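Local coordinates for protein putative sulfatase yidJ (Bacteroides fragilis, PDB 2QZU) that probably hydrolyses sulfate esters as a metal-dependent arylsulfatase of the sulfatase family, although its natural substrate is not established, at residues 30-35 and 309-314; 35-40 and 314-319; 57-62 and 337-342; 74-79 and 95-100. One frame throughout, in Å; residues are numbered along the deposited sequence.

Contact 1: 30-35 and 309-314; sequences LVFIMA and VFTSDH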
loop_
_atom_site.group_PDB
_atom_site.type_symbol
_atom_site.label_atom_id
_atom_site.label_comp_id
_atom_site.label_asym_id
_atom_site.label_seq_id
_atom_site.Cartn_x
_atom_site.Cartn_y
_atom_site.Cartn_z
ATOM N N LEU A 30 5.138 -5.224 36.539
ATOM C CA LEU A 30 4.731 -5.948 35.349
ATOM C C LEU A 30 5.018 -5.126 34.106
ATOM O O LEU A 30 4.641 -3.958 34.022
ATOM C CB LEU A 30 3.231 -6.271 35.391
ATOM C CG LEU A 30 2.584 -6.757 34.084
ATOM C CD1 LEU A 30 3.125 -8.132 33.696
ATOM C CD2 LEU A 30 1.071 -6.812 34.262
ATOM N N VAL A 31 5.713 -5.733 33.155
ATOM C CA VAL A 31 5.994 -5.083 31.886
ATOM C C VAL A 31 5.427 -6.061 30.865
ATOM O O VAL A 31 6.005 -7.111 30.590
ATOM C CB VAL A 31 7.501 -4.858 31.661
ATOM C CG1 VAL A 31 7.738 -4.313 30.252
ATOM C CG2 VAL A 31 8.031 -3.865 32.697
ATOM N N PHE A 32 4.262 -5.715 30.339
ATOM C CA PHE A 32 3.562 -6.556 29.383
ATOM C C PHE A 32 3.826 -6.033 27.982
ATOM O O PHE A 32 3.340 -4.963 27.599
ATOM C CB PHE A 32 2.066 -6.516 29.711
ATOM C CG PHE A 32 1.241 -7.538 28.985
ATOM C CD1 PHE A 32 0.942 -7.391 27.634
ATOM C CD2 PHE A 32 0.713 -8.625 29.675
ATOM C CE1 PHE A 32 0.120 -8.318 26.980
ATOM C CE2 PHE A 32 -0.104 -9.551 29.036
ATOM C CZ PHE A 32 -0.405 -9.396 27.686
ATOM N N ILE A 33 4.614 -6.784 27.225
ATOM C CA ILE A 33 4.958 -6.392 25.868
ATOM C C ILE A 33 4.285 -7.306 24.863
ATOM O O ILE A 33 4.292 -8.526 25.016
ATOM C CB ILE A 33 6.481 -6.461 25.638
ATOM C CG1 ILE A 33 7.203 -5.593 26.671
ATOM C CG2 ILE A 33 6.816 -5.976 24.224
ATOM C CD1 ILE A 33 8.708 -5.695 26.601
HETATM N N MSE A 34 3.683 -6.714 23.842
HETATM C CA MSE A 34 3.046 -7.509 22.811
HETATM C C MSE A 34 3.254 -6.845 21.465
HETATM O O MSE A 34 3.362 -5.625 21.365
HETATM C CB MSE A 34 1.550 -7.696 23.097
HETATM C CG MSE A 34 0.722 -6.431 23.110
HETATM SE SE MSE A 34 -1.153 -6.827 23.453
HETATM C CE MSE A 34 -1.506 -5.515 24.832
ATOM N N ALA A 35 3.353 -7.674 20.437
ATOM C CA ALA A 35 3.541 -7.203 19.079
ATOM C C ALA A 35 2.388 -7.837 18.328
ATOM O O ALA A 35 2.177 -9.045 18.408
ATOM C CB ALA A 35 4.877 -7.691 18.528
ATOM N N VAL A 309 6.509 -10.045 30.155
ATOM C CA VAL A 309 5.799 -10.944 29.259
ATOM C C VAL A 309 5.910 -10.454 27.824
ATOM O O VAL A 309 5.750 -9.258 27.572
ATOM C CB VAL A 309 4.282 -10.995 29.590
ATOM C CG1 VAL A 309 3.577 -11.963 28.648
ATOM C CG2 VAL A 309 4.064 -11.381 31.037
ATOM N N PHE A 310 6.218 -11.357 26.895
ATOM C CA PHE A 310 6.237 -10.989 25.479
ATOM C C PHE A 310 5.256 -11.937 24.807
ATOM O O PHE A 310 5.430 -13.157 24.852
ATOM C CB PHE A 310 7.599 -11.165 24.802
ATOM C CG PHE A 310 7.576 -10.782 23.340
ATOM C CD1 PHE A 310 7.553 -9.445 22.963
ATOM C CD2 PHE A 310 7.474 -11.757 22.349
ATOM C CE1 PHE A 310 7.420 -9.075 21.625
ATOM C CE2 PHE A 310 7.340 -11.399 21.002
ATOM C CZ PHE A 310 7.312 -10.057 20.643
ATOM N N THR A 311 4.219 -11.383 24.194
ATOM C CA THR A 311 3.218 -12.216 23.549
ATOM C C THR A 311 2.587 -11.489 22.359
ATOM O O THR A 311 3.094 -10.458 21.911
ATOM C CB THR A 311 2.140 -12.637 24.589
ATOM O OG1 THR A 311 1.268 -13.622 24.023
ATOM C CG2 THR A 311 1.339 -11.433 25.039
ATOM N N SER A 312 1.492 -12.029 21.837
ATOM C CA SER A 312 0.820 -11.429 20.688
ATOM C C SER A 312 -0.661 -11.774 20.718
ATOM O O SER A 312 -1.061 -12.751 21.349
ATOM C CB SER A 312 1.447 -11.942 19.387
ATOM O OG SER A 312 0.871 -11.318 18.248
ATOM N N ASP A 313 -1.473 -10.970 20.037
ATOM C CA ASP A 313 -2.909 -11.210 20.011
ATOM C C ASP A 313 -3.308 -12.324 19.050
ATOM O O ASP A 313 -4.364 -12.934 19.213
ATOM C CB ASP A 313 -3.666 -9.908 19.690
ATOM C CG ASP A 313 -3.206 -9.240 18.397
ATOM O OD1 ASP A 313 -2.120 -9.564 17.877
ATOM O OD2 ASP A 313 -3.942 -8.359 17.903
ATOM N N HIS A 314 -2.464 -12.588 18.058
ATOM C CA HIS A 314 -2.719 -13.643 17.077
ATOM C C HIS A 314 -1.601 -13.761 16.050
ATOM O O HIS A 314 -0.733 -12.890 15.957
ATOM C CB HIS A 314 -4.046 -13.399 16.343
ATOM C CG HIS A 314 -4.102 -12.103 15.599
ATOM N ND1 HIS A 314 -3.415 -11.881 14.424
ATOM C CD2 HIS A 314 -4.763 -10.950 15.868
ATOM C CE1 HIS A 314 -3.647 -10.649 14.004
ATOM N NE2 HIS A 314 -4.464 -10.064 14.865
#
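I33 and F310 pack on one face of the sheet, while F32 and M34 meet V309 and T311 on the other. With chi1 at -56°, I33 sets CG2 anti to its own N, and this branch comes in at the edge of the F310 ring, near the ring plane, with I33 CG2 3.8 Å from F310 CD1. The far end of the same ring reaches A35, where F310 CZ lies 4.0 Å from A35 CB, so one phenyl group spans two residues of the neighbouring strand. On the other face, F32 CZ is 3.8 Å from T311 CG2. T311 has OG1 anti to N (chi1 -171°), which turns the methyl to F32 and lets OG1 hydrogen-bond to P337 O. The axes of 30-35 and 309-311 run parallel, 16° apart in direction, and approach to 4.7 Å; the strands are neighbours in the central sheet of the alkaline-phosphatase-like alpha/beta fold; helix 267-299 covers the I33 and F310 face, helix 76-85 the F32 and M34 face. The backbone ladder runs V309 N to V31 O, I33 N to V309 O at 2.7 Å, T311 N to I33 O, and A35 N to T311 O. Where strand 306-311 ends, a side chain takes over: S312 OG donates to A35 O at 2.6 Å, in the carbonyl plane, and is also hydrogen-bonded with Y38 N.

Contact 2: 35-40 and 314-319; sequences ADQYRG and HGICMG
Q37 and H314 lie against each other with amide and imidazole planes 40° apart. The Q37 CD atom sits at the edge of the ring, in its plane, and Q37 OE1 comes 3.3 Å from H314 CE1, whereas the backbone N of Q37 lies over a ring face. The ring's rotation is set within its own segment: H314 ND1 donates to G315 O at 2.8 Å, nearly straight at 170°, with the acceptor almost in the ring plane. D36 approaches quite differently, its carboxylate nearly perpendicular to the imidazole, and OD1 of D36 stays 3.8 Å from NE2 of H314; the other oxygen, OD2, is held by salt bridges to R80 and K132. These residues belong to the loops that follow the parallel strands 29-35 and 306-311, at the C-terminal ends of these strands, where enzymes of the alkaline phosphatase superfamily place their active site. A type II turn from A35 to Y38 puts Q37 where its CA-H can point at H314 O, 3.1 Å from Q37 CA. I316 wedges between two long side chains. With CG1 anti to its backbone N, CD1 of I316 reaches the amide at 3.5 Å from Q37 NE2, while its CG2 branch turns to the aliphatic part of R39, 3.9 Å from R39 CG. R39 CD passes 3.3 Å from I316 O, and the guanidinium continues to a salt bridge with E49. The amide oxygen of Q37 has its own polar partner in K326 NZ.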
loop_
_atom_site.group_PDB
_atom_site.type_symbol
_atom_site.label_atom_id
_atom_site.label_comp_id
_atom_site.label_asym_id
_atom_site.label_seq_id
_atom_site.Cartn_x
_atom_site.Cartn_y
_atom_site.Cartn_z
ATOM N N ALA A 35 3.353 -7.674 20.437
ATOM C CA ALA A 35 3.541 -7.203 19.079
ATOM C C ALA A 35 2.388 -7.837 18.328
ATOM O O ALA A 35 2.177 -9.045 18.408
ATOM C CB ALA A 35 4.877 -7.691 18.528
ATOM N N ASP A 36 1.633 -7.017 17.611
ATOM C CA ASP A 36 0.476 -7.503 16.884
ATOM C C ASP A 36 0.810 -8.423 15.704
ATOM O O ASP A 36 1.786 -8.210 14.982
ATOM C CB ASP A 36 -0.345 -6.293 16.410
ATOM C CG ASP A 36 -1.721 -6.671 15.914
ATOM O OD1 ASP A 36 -1.819 -7.267 14.821
ATOM O OD2 ASP A 36 -2.706 -6.375 16.624
ATOM N N GLN A 37 -0.000 -9.466 15.535
ATOM C CA GLN A 37 0.148 -10.393 14.416
ATOM C C GLN A 37 1.491 -11.122 14.360
ATOM O O GLN A 37 2.028 -11.367 13.276
ATOM C CB GLN A 37 -0.092 -9.616 13.121
ATOM C CG GLN A 37 -0.439 -10.454 11.909
ATOM C CD GLN A 37 -1.320 -9.683 10.946
ATOM O OE1 GLN A 37 -2.443 -9.308 11.289
ATOM N NE2 GLN A 37 -0.818 -9.439 9.743
ATOM N N TYR A 38 2.004 -11.496 15.529
ATOM C CA TYR A 38 3.285 -12.196 15.645
ATOM C C TYR A 38 3.060 -13.711 15.809
ATOM O O TYR A 38 2.468 -14.155 16.793
ATOM C CB TYR A 38 4.047 -11.636 16.859
ATOM C CG TYR A 38 5.514 -12.022 16.953
ATOM C CD1 TYR A 38 5.909 -13.361 16.981
ATOM C CD2 TYR A 38 6.503 -11.041 17.034
ATOM C CE1 TYR A 38 7.259 -13.713 17.088
ATOM C CE2 TYR A 38 7.854 -11.383 17.144
ATOM C CZ TYR A 38 8.221 -12.721 17.169
ATOM O OH TYR A 38 9.551 -13.071 17.275
ATOM N N ARG A 39 3.533 -14.499 14.843
ATOM C CA ARG A 39 3.383 -15.959 14.894
ATOM C C ARG A 39 4.270 -16.611 15.947
ATOM O O ARG A 39 5.440 -16.260 16.094
ATOM C CB ARG A 39 3.698 -16.590 13.535
ATOM C CG ARG A 39 2.633 -16.356 12.484
ATOM C CD ARG A 39 2.840 -17.238 11.254
ATOM N NE ARG A 39 4.046 -16.909 10.495
ATOM C CZ ARG A 39 5.234 -17.485 10.672
ATOM N NH1 ARG A 39 5.397 -18.426 11.591
ATOM N NH2 ARG A 39 6.260 -17.127 9.910
ATOM N N GLY A 40 3.708 -17.583 16.657
ATOM C CA GLY A 40 4.449 -18.273 17.699
ATOM C C GLY A 40 5.747 -18.942 17.271
ATOM O O GLY A 40 6.729 -18.909 18.013
ATOM N N HIS A 314 -2.464 -12.588 18.058
ATOM C CA HIS A 314 -2.719 -13.643 17.077
ATOM C C HIS A 314 -1.601 -13.761 16.050
ATOM O O HIS A 314 -0.733 -12.890 15.957
ATOM C CB HIS A 314 -4.046 -13.399 16.343
ATOM C CG HIS A 314 -4.102 -12.103 15.599
ATOM N ND1 HIS A 314 -3.415 -11.881 14.424
ATOM C CD2 HIS A 314 -4.763 -10.950 15.868
ATOM C CE1 HIS A 314 -3.647 -10.649 14.004
ATOM N NE2 HIS A 314 -4.464 -10.064 14.865
ATOM N N GLY A 315 -1.628 -14.860 15.298
ATOM C CA GLY A 315 -0.640 -15.091 14.262
ATOM C C GLY A 315 -1.159 -14.605 12.917
ATOM O O GLY A 315 -1.902 -13.624 12.855
ATOM N N ILE A 316 -0.781 -15.295 11.844
ATOM C CA ILE A 316 -1.206 -14.906 10.501
ATOM C C ILE A 316 -0.989 -16.071 9.527
ATOM O O ILE A 316 -0.014 -16.818 9.651
ATOM C CB ILE A 316 -0.398 -13.656 10.021
ATOM C CG1 ILE A 316 -0.986 -13.105 8.725
ATOM C CG2 ILE A 316 1.073 -14.013 9.826
ATOM C CD1 ILE A 316 -2.320 -12.443 8.912
ATOM N N CYS A 317 -1.902 -16.247 8.575
ATOM C CA CYS A 317 -1.756 -17.326 7.593
ATOM C C CYS A 317 -0.820 -16.892 6.466
ATOM O O CYS A 317 0.042 -17.659 6.029
ATOM C CB CYS A 317 -3.120 -17.731 7.030
ATOM S SG CYS A 317 -4.165 -18.599 8.235
HETATM N N MSE A 318 -0.996 -15.657 6.003
HETATM C CA MSE A 318 -0.156 -15.086 4.951
HETATM C C MSE A 318 -0.069 -15.978 3.706
HETATM O O MSE A 318 0.997 -16.124 3.100
HETATM C CB MSE A 318 1.252 -14.821 5.510
HETATM C CG MSE A 318 2.065 -13.783 4.740
HETATM SE SE MSE A 318 3.822 -13.442 5.536
HETATM C CE MSE A 318 4.836 -14.753 4.566
ATOM N N GLY A 319 -1.196 -16.571 3.326
ATOM C CA GLY A 319 -1.207 -17.432 2.154
ATOM C C GLY A 319 -1.372 -18.904 2.490
ATOM O O GLY A 319 -1.901 -19.672 1.689
#

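Contact 3: 57-62 and 337-342; sequences DKLASE and PMILSW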
loop_
_atom_site.group_PDB
_atom_site.type_symbol
_atom_site.label_atom_id
_atom_site.label_comp_id
_atom_site.label_asym_id
_atom_site.label_seq_id
_atom_site.Cartn_x
_atom_site.Cartn_y
_atom_site.Cartn_z
ATOM N N ASP A 57 15.407 -14.273 22.360
ATOM C CA ASP A 57 16.068 -15.535 22.696
ATOM C C ASP A 57 16.712 -15.385 24.074
ATOM O O ASP A 57 16.658 -16.296 24.899
ATOM C CB ASP A 57 17.167 -15.886 21.680
ATOM C CG ASP A 57 16.618 -16.286 20.325
ATOM O OD1 ASP A 57 15.385 -16.433 20.188
ATOM O OD2 ASP A 57 17.433 -16.465 19.394
ATOM N N LYS A 58 17.332 -14.232 24.305
ATOM C CA LYS A 58 17.983 -13.948 25.582
ATOM C C LYS A 58 16.939 -13.892 26.698
ATOM O O LYS A 58 17.132 -14.456 27.774
ATOM C CB LYS A 58 18.744 -12.618 25.496
ATOM C CG LYS A 58 19.454 -12.202 26.779
ATOM C CD LYS A 58 20.535 -13.194 27.184
ATOM C CE LYS A 58 21.260 -12.731 28.442
ATOM N NZ LYS A 58 22.299 -13.706 28.881
ATOM N N LEU A 59 15.826 -13.215 26.433
ATOM C CA LEU A 59 14.752 -13.103 27.412
ATOM C C LEU A 59 14.251 -14.498 27.778
ATOM O O LEU A 59 14.040 -14.807 28.951
ATOM C CB LEU A 59 13.599 -12.278 26.836
ATOM C CG LEU A 59 12.420 -12.006 27.767
ATOM C CD1 LEU A 59 12.885 -11.157 28.948
ATOM C CD2 LEU A 59 11.326 -11.294 26.990
ATOM N N ALA A 60 14.071 -15.335 26.763
ATOM C CA ALA A 60 13.597 -16.699 26.967
ATOM C C ALA A 60 14.564 -17.498 27.831
ATOM O O ALA A 60 14.147 -18.271 28.689
ATOM C CB ALA A 60 13.416 -17.391 25.629
ATOM N N SER A 61 15.858 -17.306 27.601
ATOM C CA SER A 61 16.881 -18.026 28.355
ATOM C C SER A 61 16.889 -17.628 29.826
ATOM O O SER A 61 17.387 -18.367 30.675
ATOM C CB SER A 61 18.268 -17.765 27.761
ATOM O OG SER A 61 18.709 -16.459 28.081
ATOM N N GLU A 62 16.348 -16.454 30.127
ATOM C CA GLU A 62 16.301 -15.979 31.503
ATOM C C GLU A 62 14.935 -16.259 32.122
ATOM O O GLU A 62 14.677 -15.896 33.270
ATOM C CB GLU A 62 16.597 -14.479 31.554
ATOM C CG GLU A 62 17.958 -14.100 30.989
ATOM C CD GLU A 62 18.302 -12.641 31.223
ATOM O OE1 GLU A 62 18.536 -12.263 32.391
ATOM O OE2 GLU A 62 18.335 -11.872 30.240
ATOM N N PRO A 337 3.487 -16.183 20.351
ATOM C CA PRO A 337 4.664 -16.292 21.209
ATOM C C PRO A 337 4.180 -16.030 22.628
ATOM O O PRO A 337 3.156 -15.370 22.832
ATOM C CB PRO A 337 5.571 -15.183 20.694
ATOM C CG PRO A 337 4.601 -14.144 20.234
ATOM C CD PRO A 337 3.567 -14.982 19.504
HETATM N N MSE A 338 4.908 -16.551 23.602
HETATM C CA MSE A 338 4.549 -16.373 24.998
HETATM C C MSE A 338 5.803 -16.648 25.806
HETATM O O MSE A 338 6.086 -17.791 26.171
HETATM C CB MSE A 338 3.437 -17.359 25.379
HETATM C CG MSE A 338 2.966 -17.297 26.815
HETATM SE SE MSE A 338 1.906 -15.734 27.216
HETATM C CE MSE A 338 0.271 -16.195 26.254
ATOM N N ILE A 339 6.565 -15.588 26.048
ATOM C CA ILE A 339 7.804 -15.658 26.809
ATOM C C ILE A 339 7.599 -14.866 28.092
ATOM O O ILE A 339 7.114 -13.734 28.059
ATOM C CB ILE A 339 8.977 -15.037 26.019
ATOM C CG1 ILE A 339 9.184 -15.793 24.706
ATOM C CG2 ILE A 339 10.254 -15.080 26.854
ATOM C CD1 ILE A 339 10.213 -15.164 23.799
ATOM N N LEU A 340 7.968 -15.456 29.222
ATOM C CA LEU A 340 7.798 -14.789 30.501
ATOM C C LEU A 340 9.037 -14.951 31.376
ATOM O O LEU A 340 9.638 -16.025 31.434
ATOM C CB LEU A 340 6.565 -15.359 31.212
ATOM C CG LEU A 340 6.013 -14.678 32.469
ATOM C CD1 LEU A 340 4.570 -15.110 32.667
ATOM C CD2 LEU A 340 6.855 -15.034 33.686
ATOM N N SER A 341 9.425 -13.869 32.040
ATOM C CA SER A 341 10.573 -13.906 32.928
ATOM C C SER A 341 10.234 -13.202 34.232
ATOM O O SER A 341 9.439 -12.265 34.262
ATOM C CB SER A 341 11.790 -13.234 32.281
ATOM O OG SER A 341 11.597 -11.837 32.139
ATOM N N TRP A 342 10.839 -13.686 35.310
ATOM C CA TRP A 342 10.671 -13.132 36.649
ATOM C C TRP A 342 11.773 -13.821 37.446
ATOM O O TRP A 342 11.520 -14.753 38.212
ATOM C CB TRP A 342 9.292 -13.481 37.226
ATOM C CG TRP A 342 9.031 -12.827 38.565
ATOM C CD1 TRP A 342 9.759 -11.826 39.145
ATOM C CD2 TRP A 342 7.967 -13.128 39.478
ATOM N NE1 TRP A 342 9.216 -11.485 40.364
ATOM C CE2 TRP A 342 8.114 -12.268 40.592
ATOM C CE3 TRP A 342 6.900 -14.040 39.463
ATOM C CZ2 TRP A 342 7.235 -12.294 41.682
ATOM C CZ3 TRP A 342 6.025 -14.062 40.547
ATOM C CH2 TRP A 342 6.200 -13.194 41.642
HETATM O O HOH W 1 12.740 -15.908 35.209
#
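L59 and A60 press on I339, the apolar centre of a helix-on-sheet packing in which helix 54-61 covers strand 338-341 of the central alpha/beta sheet. The axes of 57-61 and 338-341 come within 7.7 Å, at 55° to each other. At the tight end one methyl does most of the work: I339 has chi1 near -60°, which sends CG2 anti to its backbone N and into the helix surface. There I339 CG2 lies 3.7 Å from A60 CA, closer than its 4.1 Å approach to A60 CB, so it is pushed against the helix backbone as well as its side chains. L59, one residue earlier in the helix, closes in beside it, with L59 CG 3.9 Å from I339 CG2. The leucine fork then bridges to the following inward residue of the strand, L59 CD1 standing 3.5 Å from S341 OG, a contact between a methyl and a hydroxyl. Packing slackens from there. The E62 side chain heads away from the strand, its OE2 making a long, weak ion pair with K298, and the backbone of E62 comes no nearer S341 than 4.0 Å, from E62 O to S341 CB. K58 and S61 lie on the exposed side of the helix, and S61 turns its hydroxyl back on the chain to donate to K58 O. Past S341 a water bridges the two backbones: it donates to E62 O at 2.7 Å and accepts from W342 N at 2.9 Å.

Contact 4: 74-79 and 95-100; sequences PVSSPA and TGNCNS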
loop_
_atom_site.group_PDB
_atom_site.type_symbol
_atom_site.label_atom_id
_atom_site.label_comp_id
_atom_site.label_asym_id
_atom_site.label_seq_id
_atom_site.Cartn_x
_atom_site.Cartn_y
_atom_site.Cartn_z
ATOM N N PRO A 74 -8.433 -15.503 17.366
ATOM C CA PRO A 74 -7.335 -14.818 16.678
ATOM C C PRO A 74 -7.675 -13.630 15.779
ATOM O O PRO A 74 -7.502 -13.685 14.564
ATOM C CB PRO A 74 -6.646 -15.960 15.935
ATOM C CG PRO A 74 -7.798 -16.825 15.545
ATOM C CD PRO A 74 -8.648 -16.850 16.804
ATOM N N VAL A 75 -8.162 -12.563 16.409
ATOM C CA VAL A 75 -8.531 -11.310 15.757
ATOM C C VAL A 75 -8.182 -10.214 16.767
ATOM O O VAL A 75 -8.349 -10.405 17.974
ATOM C CB VAL A 75 -10.037 -11.259 15.439
ATOM C CG1 VAL A 75 -10.383 -9.935 14.776
ATOM C CG2 VAL A 75 -10.406 -12.416 14.527
ATOM N N SER A 76 -7.713 -9.071 16.276
ATOM C CA SER A 76 -7.283 -7.979 17.152
ATOM C C SER A 76 -8.171 -7.569 18.334
ATOM O O SER A 76 -7.864 -7.888 19.484
ATOM C CB SER A 76 -6.944 -6.742 16.315
ATOM O OG SER A 76 -6.444 -5.702 17.146
ATOM N N SER A 77 -9.258 -6.854 18.072
ATOM C CA SER A 77 -10.112 -6.407 19.167
ATOM C C SER A 77 -10.633 -7.527 20.062
ATOM O O SER A 77 -10.543 -7.432 21.289
ATOM C CB SER A 77 -11.278 -5.578 18.627
ATOM O OG SER A 77 -10.785 -4.483 17.881
ATOM N N PRO A 78 -11.184 -8.599 19.466
ATOM C CA PRO A 78 -11.697 -9.700 20.286
ATOM C C PRO A 78 -10.639 -10.261 21.230
ATOM O O PRO A 78 -10.909 -10.485 22.414
ATOM C CB PRO A 78 -12.151 -10.723 19.244
ATOM C CG PRO A 78 -12.609 -9.851 18.107
ATOM C CD PRO A 78 -11.498 -8.813 18.040
ATOM N N ALA A 79 -9.433 -10.483 20.712
ATOM C CA ALA A 79 -8.362 -11.025 21.539
ATOM C C ALA A 79 -8.006 -10.059 22.669
ATOM O O ALA A 79 -7.870 -10.468 23.817
ATOM C CB ALA A 79 -7.125 -11.325 20.686
ATOM N N THR A 95 -16.980 -8.946 20.069
ATOM C CA THR A 95 -17.184 -10.078 19.171
ATOM C C THR A 95 -16.557 -9.965 17.788
ATOM O O THR A 95 -16.553 -10.934 17.025
ATOM C CB THR A 95 -18.679 -10.328 19.004
ATOM O OG1 THR A 95 -19.304 -9.122 18.551
ATOM C CG2 THR A 95 -19.302 -10.739 20.332
ATOM N N GLY A 96 -16.046 -8.783 17.465
ATOM C CA GLY A 96 -15.409 -8.561 16.181
ATOM C C GLY A 96 -14.468 -7.385 16.348
ATOM O O GLY A 96 -14.318 -6.883 17.460
ATOM N N ASN A 97 -13.821 -6.951 15.271
ATOM C CA ASN A 97 -12.918 -5.804 15.355
ATOM C C ASN A 97 -13.729 -4.550 15.616
ATOM O O ASN A 97 -14.880 -4.440 15.186
ATOM C CB ASN A 97 -12.154 -5.597 14.042
ATOM C CG ASN A 97 -10.930 -6.483 13.924
ATOM O OD1 ASN A 97 -10.636 -7.004 12.849
ATOM N ND2 ASN A 97 -10.208 -6.648 15.023
ATOM N N CYS A 98 -13.126 -3.600 16.319
ATOM C CA CYS A 98 -13.797 -2.343 16.573
ATOM C C CYS A 98 -13.616 -1.513 15.311
ATOM O O CYS A 98 -12.501 -1.356 14.812
ATOM C CB CYS A 98 -13.174 -1.618 17.769
ATOM S SG CYS A 98 -13.395 -2.483 19.342
ATOM N N ASN A 99 -14.732 -1.034 14.777
ATOM C CA ASN A 99 -14.755 -0.191 13.590
ATOM C C ASN A 99 -16.193 0.297 13.465
ATOM O O ASN A 99 -17.066 -0.143 14.218
ATOM C CB ASN A 99 -14.314 -0.959 12.327
ATOM C CG ASN A 99 -15.170 -2.188 12.044
ATOM O OD1 ASN A 99 -16.394 -2.130 12.080
ATOM N ND2 ASN A 99 -14.516 -3.308 11.744
ATOM N N SER A 100 -16.449 1.199 12.527
ATOM C CA SER A 100 -17.796 1.737 12.373
ATOM C C SER A 100 -18.854 0.725 11.941
ATOM O O SER A 100 -20.047 0.965 12.118
ATOM C CB SER A 100 -17.779 2.926 11.407
ATOM O OG SER A 100 -17.289 2.553 10.138
#
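S77 turns OG to lie anti to its carbonyl carbon (chi1 -57°), the rotamer that brings the hydroxyl to the backbone of C98. C98 N donates to S77 OG over 2.9 Å with an N-H...O angle of 157°, and the same oxygen is also hydrogen-bonded to H134 O, so it is gripped from two loops. The sequence S76-S77-P78-A79-R80 fits the sulfatase signature C/S-X-P-X-R at the start of helix 76-85, and S76 is predicted to be converted to 3-oxoalanine; here it is unmodified serine, with OG bonded to H134 ND1 and R80 NE. V75, at the N-cap, points its side chain at the loop, and CG1, anti to the backbone N, packs against the side chain of N97. C98 adds its sulfur beside the serine, C98 SG 3.8 Å from S77 CB. One helical turn is closed by A79 N donating to V75 O at 2.9 Å. P78 provides the apolar half of the contact, its ring laid against the G96 peptide. The buried carbonyl oxygen of G96 has no polar partner in the model; instead it faces aliphatic carbons, 3.5 Å from both P78 CD and S77 CB.

In the fold
Contacts 1, 2 and 4 converge on the probable active site, whereas contact 3 packs helix 54-61 on the neighbouring strand 338-341, away from that site. Contacts 1 and 2 share A35 and H314, with centres about 13 Å apart, and bring D36 OD2 to 2.7 Å from D313 OD2; such neighbouring carboxylates are consistent with the metal site of sulfatases. Contact 4, centred about 15 Å from contact 2, places S76 next to this group, S76 CA lying 3.4 Å from D313 OD2 and S76 N 3.5 Å from H314 CD2. Contact 3 joins contact 1 through neighbouring strands, F310 N lying 2.8 Å from I339 O, but its centre is about 28 Å from that of contact 4.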